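Local coordinates for protein probable acetyltransferases (Chromobacterium violaceum, PDB 3PZJ) that is a probable GNAT-family acetyltransferase, thought to transfer an acetyl group to protein N-termini that begin with serine or alanine, at residues R154-C160 and T195-L201; H63-Y69 and H124-S128; A52-F57 and A104-L108. All coordinates share one frame; numbering follows the deposited sequence. Where two conformers were deposited one is given.

Interaction 1. Residues R154-C160 and T195-L201; sequences RRCEWRC and THVFSML
Strand segments 155-160 and 195-201 run antiparallel, 156° apart, and the pairs Cys156–Met200, Trp158–Phe198 and Cys160–His196 each exchange two backbone hydrogen bonds. One sheet face carries a salt-bridge network. Arg155 takes Glu157 side-on, with NE and NH2 both bonded to OE1; the Arg155 NH2–Glu157 OE1 salt bridge is 2.8 Å. Arg159 NE makes a second salt bridge to Glu157 OE2, also 2.8 Å, from above the carboxylate plane. The facing strand lines this network. Val197 CG2 lies over the centre of the Arg159 guanidinium, 4.0 Å from CZ. Val197 CG1 sits at the edge of the Arg155 guanidinium. With Arg155 CG opposite the backbone N (chi1 174°) and the chain extended to NE, that guanidinium reaches over Ser199, whose CB is 3.4 Å from Arg155 NH1. Glu179 also binds Arg155 and Ser199, while Arg183 O of the second subunit takes Arg155 NH1. The other face is mostly aromatic and sulfur-bearing. Phe198 CD2 meets Trp158 CD1 at 4.1 Å, with ring planes at 85°. Cys160 SG touches the Phe198 ring edge at CE2. Trp158 and Phe198 pack on helix 165-174. Such antiparallel pairing of strands 155-161 and 191-201 is typical of the GNAT fold.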
loop_
_atom_site.group_PDB
_atom_site.type_symbol
_atom_site.label_atom_id
_atom_site.label_comp_id
_atom_site.label_asym_id
_atom_site.label_seq_id
_atom_site.Cartn_x
_atom_site.Cartn_y
_atom_site.Cartn_z
ATOM N N ARG A 154 -5.083 3.638 -13.676
ATOM C CA ARG A 154 -3.846 3.367 -14.457
ATOM C C ARG A 154 -3.182 2.036 -14.117
ATOM O O ARG A 154 -2.453 1.492 -14.918
ATOM C CB ARG A 154 -2.810 4.478 -14.182
ATOM C CG ARG A 154 -3.224 5.810 -14.663
ATOM C CD ARG A 154 -2.170 6.859 -14.436
ATOM N NE ARG A 154 -1.103 6.667 -15.332
ATOM C CZ ARG A 154 0.174 6.527 -15.024
ATOM N NH1 ARG A 154 0.584 6.458 -13.790
ATOM N NH2 ARG A 154 1.049 6.358 -16.022
ATOM N N ARG A 155 -3.450 1.510 -12.939
ATOM C CA ARG A 155 -2.780 0.344 -12.417
ATOM C C ARG A 155 -3.813 -0.457 -11.575
ATOM O O ARG A 155 -4.438 0.131 -10.673
ATOM C CB ARG A 155 -1.653 0.829 -11.483
ATOM C CG ARG A 155 -0.925 -0.290 -10.718
ATOM C CD ARG A 155 -0.045 0.250 -9.594
ATOM N NE ARG A 155 0.505 -0.803 -8.764
ATOM C CZ ARG A 155 1.394 -1.750 -9.179
ATOM N NH1 ARG A 155 1.963 -1.737 -10.368
ATOM N NH2 ARG A 155 1.711 -2.723 -8.371
ATOM N N CYS A 156 -3.971 -1.744 -11.844
ATOM C CA CYS A 156 -4.832 -2.645 -11.156
ATOM C C CYS A 156 -3.985 -3.757 -10.464
ATOM O O CYS A 156 -3.340 -4.351 -11.282
ATOM C CB CYS A 156 -5.944 -3.253 -12.016
ATOM S SG CYS A 156 -7.282 -2.116 -12.429
ATOM N N GLU A 157 -3.874 -3.918 -9.163
ATOM C CA GLU A 157 -3.030 -4.926 -8.584
ATOM C C GLU A 157 -3.827 -6.180 -8.322
ATOM O O GLU A 157 -5.018 -6.141 -8.191
ATOM C CB GLU A 157 -2.465 -4.471 -7.250
ATOM C CG GLU A 157 -1.392 -3.559 -7.362
ATOM C CD GLU A 157 -0.784 -3.185 -6.040
ATOM O OE1 GLU A 157 0.176 -2.473 -6.092
ATOM O OE2 GLU A 157 -1.254 -3.587 -5.004
ATOM N N TRP A 158 -3.107 -7.278 -8.219
ATOM C CA TRP A 158 -3.571 -8.518 -7.672
ATOM C C TRP A 158 -2.472 -8.961 -6.729
ATOM O O TRP A 158 -1.345 -9.002 -7.099
ATOM C CB TRP A 158 -3.818 -9.553 -8.758
ATOM C CG TRP A 158 -4.321 -10.908 -8.323
ATOM C CD1 TRP A 158 -3.660 -11.835 -7.597
ATOM C CD2 TRP A 158 -5.580 -11.484 -8.636
ATOM N NE1 TRP A 158 -4.424 -12.942 -7.427
ATOM C CE2 TRP A 158 -5.613 -12.754 -8.059
ATOM C CE3 TRP A 158 -6.682 -11.054 -9.355
ATOM C CZ2 TRP A 158 -6.700 -13.585 -8.184
ATOM C CZ3 TRP A 158 -7.752 -11.878 -9.457
ATOM C CH2 TRP A 158 -7.753 -13.128 -8.886
ATOM N N ARG A 159 -2.850 -9.249 -5.502
ATOM C CA ARG A 159 -1.887 -9.688 -4.468
ATOM C C ARG A 159 -2.312 -11.036 -3.832
ATOM O O ARG A 159 -3.495 -11.337 -3.679
ATOM C CB ARG A 159 -1.793 -8.704 -3.322
ATOM C CG ARG A 159 -1.196 -7.416 -3.672
ATOM C CD ARG A 159 -1.010 -6.463 -2.470
ATOM N NE ARG A 159 -0.388 -5.244 -2.962
ATOM C CZ ARG A 159 0.493 -4.519 -2.292
ATOM N NH1 ARG A 159 0.949 -3.395 -2.820
ATOM N NH2 ARG A 159 0.827 -4.886 -1.086
ATOM N N CYS A 160 -1.330 -11.851 -3.465
ATOM C CA CYS A 160 -1.624 -13.123 -2.759
ATOM C C CYS A 160 -0.502 -13.607 -1.900
ATOM O O CYS A 160 0.624 -13.192 -1.980
ATOM C CB CYS A 160 -2.058 -14.220 -3.747
ATOM S SG CYS A 160 -0.787 -14.795 -4.825
ATOM N N THR A 195 4.107 -11.712 0.347
ATOM C CA THR A 195 3.088 -11.369 -0.604
ATOM C C THR A 195 3.596 -11.211 -2.019
ATOM O O THR A 195 4.413 -10.416 -2.249
ATOM C CB THR A 195 2.440 -10.055 -0.216
ATOM O OG1 THR A 195 1.754 -10.224 1.005
ATOM C CG2 THR A 195 1.490 -9.615 -1.307
ATOM N N HIS A 196 3.039 -11.945 -2.958
ATOM C CA HIS A 196 3.320 -11.698 -4.361
ATOM C C HIS A 196 2.468 -10.530 -4.855
ATOM O O HIS A 196 1.221 -10.493 -4.571
ATOM C CB HIS A 196 2.930 -12.919 -5.226
ATOM C CG HIS A 196 3.779 -14.153 -5.051
ATOM N ND1 HIS A 196 5.117 -14.135 -4.725
ATOM C CD2 HIS A 196 3.458 -15.466 -5.257
ATOM C CE1 HIS A 196 5.581 -15.386 -4.717
ATOM N NE2 HIS A 196 4.589 -16.206 -5.017
ATOM N N VAL A 197 3.089 -9.616 -5.614
ATOM C CA VAL A 197 2.381 -8.495 -6.237
ATOM C C VAL A 197 2.418 -8.630 -7.734
ATOM O O VAL A 197 3.502 -8.834 -8.347
ATOM C CB VAL A 197 2.969 -7.121 -5.818
ATOM C CG1 VAL A 197 2.174 -5.957 -6.496
ATOM C CG2 VAL A 197 2.973 -6.969 -4.293
ATOM N N PHE A 198 1.225 -8.581 -8.327
ATOM C CA PHE A 198 1.015 -8.616 -9.729
ATOM C C PHE A 198 0.275 -7.331 -10.146
ATOM O O PHE A 198 -0.433 -6.782 -9.345
ATOM C CB PHE A 198 0.120 -9.767 -10.129
ATOM C CG PHE A 198 0.625 -11.125 -9.746
ATOM C CD1 PHE A 198 1.288 -11.927 -10.678
ATOM C CD2 PHE A 198 0.350 -11.663 -8.495
ATOM C CE1 PHE A 198 1.724 -13.211 -10.326
ATOM C CE2 PHE A 198 0.783 -12.922 -8.162
ATOM C CZ PHE A 198 1.510 -13.678 -9.063
ATOM N N SER A 199 0.356 -6.929 -11.411
ATOM C CA SER A 199 -0.361 -5.768 -11.876
ATOM C C SER A 199 -0.716 -5.808 -13.324
ATOM O O SER A 199 -0.080 -6.506 -14.121
ATOM C CB SER A 199 0.422 -4.473 -11.600
ATOM O OG SER A 199 1.479 -4.325 -12.532
HETATM N N MSE A 200 -1.745 -5.033 -13.660
HETATM C CA MSE A 200 -2.190 -4.817 -15.029
HETATM C C MSE A 200 -2.361 -3.316 -15.257
HETATM O O MSE A 200 -3.151 -2.658 -14.581
HETATM C CB MSE A 200 -3.507 -5.549 -15.289
HETATM C CG MSE A 200 -4.471 -4.789 -16.187
HETATM SE SE MSE A 200 -5.255 -5.918 -17.571
HETATM C CE MSE A 200 -3.615 -6.628 -18.349
ATOM N N LEU A 201 -1.606 -2.786 -16.212
ATOM C CA LEU A 201 -1.545 -1.391 -16.479
ATOM C C LEU A 201 -2.587 -1.043 -17.510
ATOM O O LEU A 201 -3.035 -1.909 -18.294
ATOM C CB LEU A 201 -0.186 -1.041 -17.026
ATOM C CG LEU A 201 1.055 -1.336 -16.200
ATOM C CD1 LEU A 201 2.254 -0.617 -16.777
ATOM C CD2 LEU A 201 0.829 -0.860 -14.729
#

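Interaction 2. Residues H63-Y69 and H124-S128; sequences HWEHLPY and HVNFS. With EDO (1,2-ethanediol), chain D.
The Asn126 amide stands between the rings of His63 and Tyr69 and bonds to both. His63 NE2 donates to Asn126 OD1 at 2.8 Å, nearly straight at 166°. The bond lies in the imidazole plane, but that plane is turned 48° from the amide. On the other branch, Asn126 ND2 donates to Tyr69 OH at 3.1 Å, within the amide plane. The Tyr69 and Asn126 side chains approach from opposite directions, and the tyrosine presents its ring edge. ND2 also bonds to His124 O at 2.9 Å, reaching it from above the carbonyl plane. Bonds at both ends of the amide thus fix its rotation. CG of Asn126 lies anti to the carbonyl carbon (chi1 -77°), which sends the amide toward the loop.

Apolar groups close round the oxygen. Trp64 CZ3 is 3.4 Å from Asn126 OD1, and Leu67 CD2 is 3.8 Å from it. The edge of the His63 imidazole, through CD2, lies over one face of the Trp64 ring, toward its rim. His124 turns its ring edge to the tyrosine hydroxyl, with CD2 at 3.2 Å from Tyr69 OH.

A 1,2-ethanediol, probably from the crystallisation liquor, lies beside this group. Its O2 sits over one face of the His124 ring and accepts from His124 N at 3.0 Å. Its very short approach to Tyr69 OH is doubtful in detail. His124 has left-handed backbone angles, and its N-H is taken by the diol. Such a break in strand 119-127 is consistent with the acetyl-CoA site of GNAT enzymes.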
loop_
_atom_site.group_PDB
_atom_site.type_symbol
_atom_site.label_atom_id
_atom_site.label_comp_id
_atom_site.label_asym_id
_atom_site.label_seq_id
_atom_site.Cartn_x
_atom_site.Cartn_y
_atom_site.Cartn_z
ATOM N N HIS A 63 -11.280 -23.253 2.466
ATOM C CA HIS A 63 -11.449 -22.053 1.664
ATOM C C HIS A 63 -10.552 -20.874 2.116
ATOM O O HIS A 63 -9.983 -20.154 1.312
ATOM C CB HIS A 63 -12.936 -21.610 1.642
ATOM C CG HIS A 63 -13.144 -20.356 0.853
ATOM N ND1 HIS A 63 -13.069 -20.315 -0.521
ATOM C CD2 HIS A 63 -13.220 -19.064 1.265
ATOM C CE1 HIS A 63 -13.193 -19.060 -0.922
ATOM N NE2 HIS A 63 -13.268 -18.281 0.147
ATOM N N TRP A 64 -10.388 -20.740 3.419
ATOM C CA TRP A 64 -9.753 -19.613 4.045
ATOM C C TRP A 64 -8.222 -19.822 4.216
ATOM O O TRP A 64 -7.551 -18.914 4.635
ATOM C CB TRP A 64 -10.465 -19.310 5.397
ATOM C CG TRP A 64 -11.980 -19.341 5.325
ATOM C CD1 TRP A 64 -12.809 -20.347 5.757
ATOM C CD2 TRP A 64 -12.839 -18.326 4.766
ATOM N NE1 TRP A 64 -14.128 -20.014 5.484
ATOM C CE2 TRP A 64 -14.157 -18.773 4.896
ATOM C CE3 TRP A 64 -12.598 -17.099 4.120
ATOM C CZ2 TRP A 64 -15.217 -18.040 4.434
ATOM C CZ3 TRP A 64 -13.641 -16.386 3.689
ATOM C CH2 TRP A 64 -14.945 -16.844 3.837
ATOM N N GLU A 65 -7.677 -20.975 3.771
ATOM C CA GLU A 65 -6.331 -21.438 4.145
ATOM C C GLU A 65 -5.260 -20.373 3.907
ATOM O O GLU A 65 -4.364 -20.192 4.739
ATOM C CB GLU A 65 -5.916 -22.707 3.324
ATOM C CG GLU A 65 -4.500 -23.216 3.697
ATOM C CD GLU A 65 -4.129 -24.554 3.078
ATOM O OE1 GLU A 65 -5.000 -25.200 2.445
ATOM O OE2 GLU A 65 -2.945 -24.937 3.251
ATOM N N HIS A 66 -5.316 -19.714 2.760
ATOM C CA HIS A 66 -4.278 -18.708 2.415
ATOM C C HIS A 66 -4.777 -17.245 2.508
ATOM O O HIS A 66 -4.134 -16.274 1.980
ATOM C CB HIS A 66 -3.796 -18.954 0.998
ATOM C CG HIS A 66 -3.327 -20.353 0.745
ATOM N ND1 HIS A 66 -2.181 -20.876 1.319
ATOM C CD2 HIS A 66 -3.831 -21.323 -0.055
ATOM C CE1 HIS A 66 -2.019 -22.121 0.900
ATOM N NE2 HIS A 66 -3.012 -22.419 0.068
ATOM N N LEU A 67 -5.890 -17.051 3.190
ATOM C CA LEU A 67 -6.486 -15.720 3.305
ATOM C C LEU A 67 -6.310 -15.157 4.687
ATOM O O LEU A 67 -6.247 -15.938 5.661
ATOM C CB LEU A 67 -7.955 -15.848 3.012
ATOM C CG LEU A 67 -8.407 -15.700 1.568
ATOM C CD1 LEU A 67 -7.358 -15.960 0.486
ATOM C CD2 LEU A 67 -9.681 -16.470 1.309
ATOM N N PRO A 68 -6.338 -13.812 4.828
ATOM C CA PRO A 68 -6.112 -13.271 6.162
ATOM C C PRO A 68 -7.329 -13.235 7.077
ATOM O O PRO A 68 -7.300 -12.598 8.112
ATOM C CB PRO A 68 -5.528 -11.861 5.889
ATOM C CG PRO A 68 -5.860 -11.563 4.527
ATOM C CD PRO A 68 -6.336 -12.775 3.797
ATOM N N TYR A 69 -8.407 -13.928 6.702
ATOM C CA TYR A 69 -9.609 -13.959 7.490
ATOM C C TYR A 69 -10.249 -15.304 7.303
ATOM O O TYR A 69 -9.899 -16.056 6.414
ATOM C CB TYR A 69 -10.615 -12.894 7.026
ATOM C CG TYR A 69 -10.683 -12.728 5.529
ATOM C CD1 TYR A 69 -11.571 -13.448 4.743
ATOM C CD2 TYR A 69 -9.861 -11.805 4.893
ATOM C CE1 TYR A 69 -11.562 -13.313 3.344
ATOM C CE2 TYR A 69 -9.879 -11.638 3.517
ATOM C CZ TYR A 69 -10.741 -12.366 2.761
ATOM O OH TYR A 69 -10.717 -12.172 1.398
ATOM N N HIS A 124 -10.228 -9.613 -2.225
ATOM C CA HIS A 124 -11.250 -10.315 -1.546
ATOM C C HIS A 124 -11.966 -11.252 -2.498
ATOM O O HIS A 124 -13.200 -11.410 -2.456
ATOM C CB HIS A 124 -12.234 -9.294 -0.920
ATOM C CG HIS A 124 -11.675 -8.567 0.248
ATOM N ND1 HIS A 124 -11.529 -7.207 0.240
ATOM C CD2 HIS A 124 -11.246 -8.984 1.467
ATOM C CE1 HIS A 124 -10.979 -6.817 1.382
ATOM N NE2 HIS A 124 -10.782 -7.873 2.143
ATOM N N VAL A 125 -11.171 -11.997 -3.287
ATOM C CA VAL A 125 -11.742 -12.905 -4.249
ATOM C C VAL A 125 -12.106 -14.186 -3.551
ATOM O O VAL A 125 -11.217 -14.958 -3.081
ATOM C CB VAL A 125 -10.785 -13.208 -5.403
ATOM C CG1 VAL A 125 -11.366 -14.284 -6.417
ATOM C CG2 VAL A 125 -10.282 -11.931 -6.079
ATOM N N ASN A 126 -13.410 -14.364 -3.367
ATOM C CA ASN A 126 -14.002 -15.467 -2.586
ATOM C C ASN A 126 -15.065 -16.140 -3.437
ATOM O O ASN A 126 -16.271 -15.722 -3.442
ATOM C CB ASN A 126 -14.637 -14.915 -1.326
ATOM C CG ASN A 126 -13.621 -14.587 -0.264
ATOM O OD1 ASN A 126 -13.239 -15.488 0.465
ATOM N ND2 ASN A 126 -13.053 -13.354 -0.266
ATOM N N PHE A 127 -14.633 -17.167 -4.177
ATOM C CA PHE A 127 -15.531 -17.829 -5.133
ATOM C C PHE A 127 -15.900 -19.206 -4.612
ATOM O O PHE A 127 -15.026 -19.971 -4.222
ATOM C CB PHE A 127 -14.814 -17.975 -6.481
ATOM C CG PHE A 127 -14.640 -16.680 -7.266
ATOM C CD1 PHE A 127 -15.183 -15.479 -6.866
ATOM C CD2 PHE A 127 -13.924 -16.696 -8.432
ATOM C CE1 PHE A 127 -15.038 -14.327 -7.634
ATOM C CE2 PHE A 127 -13.738 -15.539 -9.155
ATOM C CZ PHE A 127 -14.359 -14.371 -8.798
ATOM N N SER A 128 -17.181 -19.530 -4.660
ATOM C CA SER A 128 -17.667 -20.869 -4.229
ATOM C C SER A 128 -17.052 -21.919 -5.123
ATOM O O SER A 128 -16.655 -21.625 -6.224
ATOM C CB SER A 128 -19.189 -20.911 -4.348
ATOM O OG SER A 128 -19.609 -20.953 -5.692
HETATM C C1 EDO D . -8.253 -10.620 0.322
HETATM O O1 EDO D . -8.800 -11.901 0.126
HETATM C C2 EDO D . -7.326 -10.311 -0.826
HETATM O O2 EDO D . -7.494 -8.945 -1.088
#

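Interaction 3. Residues A52-F57 and A104-L108; sequences ALFRLF and ALGFL
Leu105 O lies 3.4 Å from Leu56 CD2; Ser128 OG bonds this oxygen, and Ser128 N probably does too. The helix therefore packs against a carbonyl that already has a polar partner. No hydrogen bond joins 52-57 to 104-108. The axes of helix segment 52-57 and strand segment 106-108 run at 108° to each other, and their closest approach is 9.2 Å. Side chains fill the distance between them.

Leu56 uses its CD2 methyl alone at the tightest point, 3.3 Å from Leu105 C. The same methyl is 3.5 Å from Gly106 N, so it lies against the peptide between the two residues. Leu53 CA and Gly106 CA, 6.5 Å apart, are the nearest CA pair across the segments.

Leu53 spreads its two methyls. CD2 touches Ala104 CB at 3.9 Å and also rests against Gly106 O. Both methyls reach CD2 of Phe107, with Leu53 CD1 at 4.1 Å from it. The leucine and the phenylalanine run obliquely to each other. Phe107 holds its ring between its own backbone N and carbonyl carbon (chi1 67°), which turns the ring edge to Phe57 CE2. The atom met there is Phe107 CE2. Ala52 CB adds a looser contact to Ala104 CB.

Other parts continue the same layer. Phe57 packs on His63 and Trp64, and helix 75-87 covers Leu53 through Phe78 and Phe107 through Trp81. The contact joins helix 46-58 to the start of strand 106-114. Its chemistry is methyl and ring packing on satisfied backbone, which implies cohesion by burial and shape rather than by polar bonds.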
loop_
_atom_site.group_PDB
_atom_site.type_symbol
_atom_site.label_atom_id
_atom_site.label_comp_id
_atom_site.label_asym_id
_atom_site.label_seq_id
_atom_site.Cartn_x
_atom_site.Cartn_y
_atom_site.Cartn_z
ATOM N N ALA A 52 -26.453 -15.593 2.988
ATOM C CA ALA A 52 -26.263 -16.408 1.804
ATOM C C ALA A 52 -24.798 -16.640 1.569
ATOM O O ALA A 52 -24.390 -17.771 1.234
ATOM C CB ALA A 52 -26.905 -15.807 0.597
ATOM N N LEU A 53 -23.991 -15.589 1.711
ATOM C CA LEU A 53 -22.560 -15.753 1.437
ATOM C C LEU A 53 -21.951 -16.626 2.498
ATOM O O LEU A 53 -21.097 -17.415 2.196
ATOM C CB LEU A 53 -21.842 -14.387 1.398
ATOM C CG LEU A 53 -22.164 -13.592 0.122
ATOM C CD1 LEU A 53 -21.666 -12.155 0.361
ATOM C CD2 LEU A 53 -21.559 -14.197 -1.167
ATOM N N PHE A 54 -22.376 -16.459 3.756
ATOM C CA PHE A 54 -21.852 -17.301 4.807
ATOM C C PHE A 54 -22.026 -18.777 4.465
ATOM O O PHE A 54 -21.089 -19.556 4.579
ATOM C CB PHE A 54 -22.578 -16.977 6.111
ATOM C CG PHE A 54 -22.197 -17.859 7.242
ATOM C CD1 PHE A 54 -20.930 -17.844 7.734
ATOM C CD2 PHE A 54 -23.083 -18.780 7.745
ATOM C CE1 PHE A 54 -20.558 -18.623 8.728
ATOM C CE2 PHE A 54 -22.693 -19.603 8.767
ATOM C CZ PHE A 54 -21.427 -19.505 9.267
ATOM N N ARG A 55 -23.240 -19.150 4.069
ATOM C CA ARG A 55 -23.601 -20.573 3.772
ATOM C C ARG A 55 -22.745 -21.118 2.683
ATOM O O ARG A 55 -22.411 -22.279 2.707
ATOM C CB ARG A 55 -25.023 -20.697 3.308
ATOM C CG ARG A 55 -25.967 -20.491 4.424
ATOM C CD ARG A 55 -27.430 -20.697 3.953
ATOM N NE ARG A 55 -28.278 -19.820 4.732
ATOM C CZ ARG A 55 -28.933 -18.747 4.287
ATOM N NH1 ARG A 55 -28.940 -18.394 2.998
ATOM N NH2 ARG A 55 -29.638 -18.043 5.161
ATOM N N LEU A 56 -22.395 -20.268 1.717
ATOM C CA LEU A 56 -21.628 -20.714 0.596
ATOM C C LEU A 56 -20.284 -21.345 1.005
ATOM O O LEU A 56 -19.818 -22.293 0.336
ATOM C CB LEU A 56 -21.401 -19.546 -0.343
ATOM C CG LEU A 56 -21.293 -19.723 -1.814
ATOM C CD1 LEU A 56 -22.565 -20.417 -2.362
ATOM C CD2 LEU A 56 -21.102 -18.246 -2.378
ATOM N N PHE A 57 -19.662 -20.858 2.087
ATOM C CA PHE A 57 -18.344 -21.343 2.480
ATOM C C PHE A 57 -18.381 -22.144 3.780
ATOM O O PHE A 57 -17.408 -22.810 4.100
ATOM C CB PHE A 57 -17.375 -20.176 2.613
ATOM C CG PHE A 57 -17.317 -19.354 1.391
ATOM C CD1 PHE A 57 -16.645 -19.806 0.277
ATOM C CD2 PHE A 57 -18.011 -18.158 1.334
ATOM C CE1 PHE A 57 -16.624 -19.013 -0.862
ATOM C CE2 PHE A 57 -18.028 -17.401 0.197
ATOM C CZ PHE A 57 -17.360 -17.789 -0.876
ATOM N N ALA A 104 -26.451 -15.573 -4.877
ATOM C CA ALA A 104 -25.034 -15.219 -4.633
ATOM C C ALA A 104 -24.191 -16.403 -4.912
ATOM O O ALA A 104 -24.483 -17.441 -4.390
ATOM C CB ALA A 104 -24.835 -14.780 -3.175
ATOM N N LEU A 105 -23.198 -16.289 -5.799
ATOM C CA LEU A 105 -22.248 -17.386 -6.070
ATOM C C LEU A 105 -20.822 -17.152 -5.529
ATOM O O LEU A 105 -19.978 -18.030 -5.554
ATOM C CB LEU A 105 -22.107 -17.573 -7.556
ATOM C CG LEU A 105 -23.394 -17.861 -8.293
ATOM C CD1 LEU A 105 -23.029 -17.787 -9.796
ATOM C CD2 LEU A 105 -23.892 -19.226 -7.821
ATOM N N GLY A 106 -20.585 -15.953 -5.023
ATOM C CA GLY A 106 -19.354 -15.608 -4.254
ATOM C C GLY A 106 -19.254 -14.105 -4.248
ATOM O O GLY A 106 -20.209 -13.426 -4.645
ATOM N N PHE A 107 -18.108 -13.599 -3.837
ATOM C CA PHE A 107 -17.865 -12.183 -3.830
ATOM C C PHE A 107 -16.444 -11.815 -4.150
ATOM O O PHE A 107 -15.604 -12.639 -4.167
ATOM C CB PHE A 107 -18.333 -11.517 -2.544
ATOM C CG PHE A 107 -17.561 -11.903 -1.319
ATOM C CD1 PHE A 107 -16.632 -11.068 -0.806
ATOM C CD2 PHE A 107 -17.804 -13.076 -0.672
ATOM C CE1 PHE A 107 -15.967 -11.396 0.296
ATOM C CE2 PHE A 107 -17.134 -13.408 0.430
ATOM C CZ PHE A 107 -16.215 -12.581 0.912
ATOM N N LEU A 108 -16.255 -10.539 -4.456
ATOM C CA LEU A 108 -14.972 -9.928 -4.755
ATOM C C LEU A 108 -15.112 -8.417 -4.865
ATOM O O LEU A 108 -16.159 -7.921 -4.817
ATOM C CB LEU A 108 -14.366 -10.504 -6.022
ATOM C CG LEU A 108 -14.783 -9.916 -7.329
ATOM C CD1 LEU A 108 -13.821 -10.294 -8.423
ATOM C CD2 LEU A 108 -16.149 -10.264 -7.657
#

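How the interactions relate
All three contacts reach one mixed sheet. Along the chain, interactions 2 and 3 cross, their segments alternating, and interaction 1 follows in series. Interactions 2 and 3 have centres 11 Å apart and meet directly through neighbouring strands 106-114 and 119-127. Asn126 O and Phe107 N form a probable hydrogen bond, and His63 packs on Phe57. Interaction 1 lies about 17 Å from interaction 2 and 24 Å from interaction 3, between centres. It touches interaction 2 where Trp158 CH2 meets Val125 CG2. Strands 119-127 and 155-161 are the neighbours between which GNAT enzymes usually receive acetyl-CoA. Strand 119-127 of interaction 2 and strand 155-161 of interaction 1 would then border that cleft.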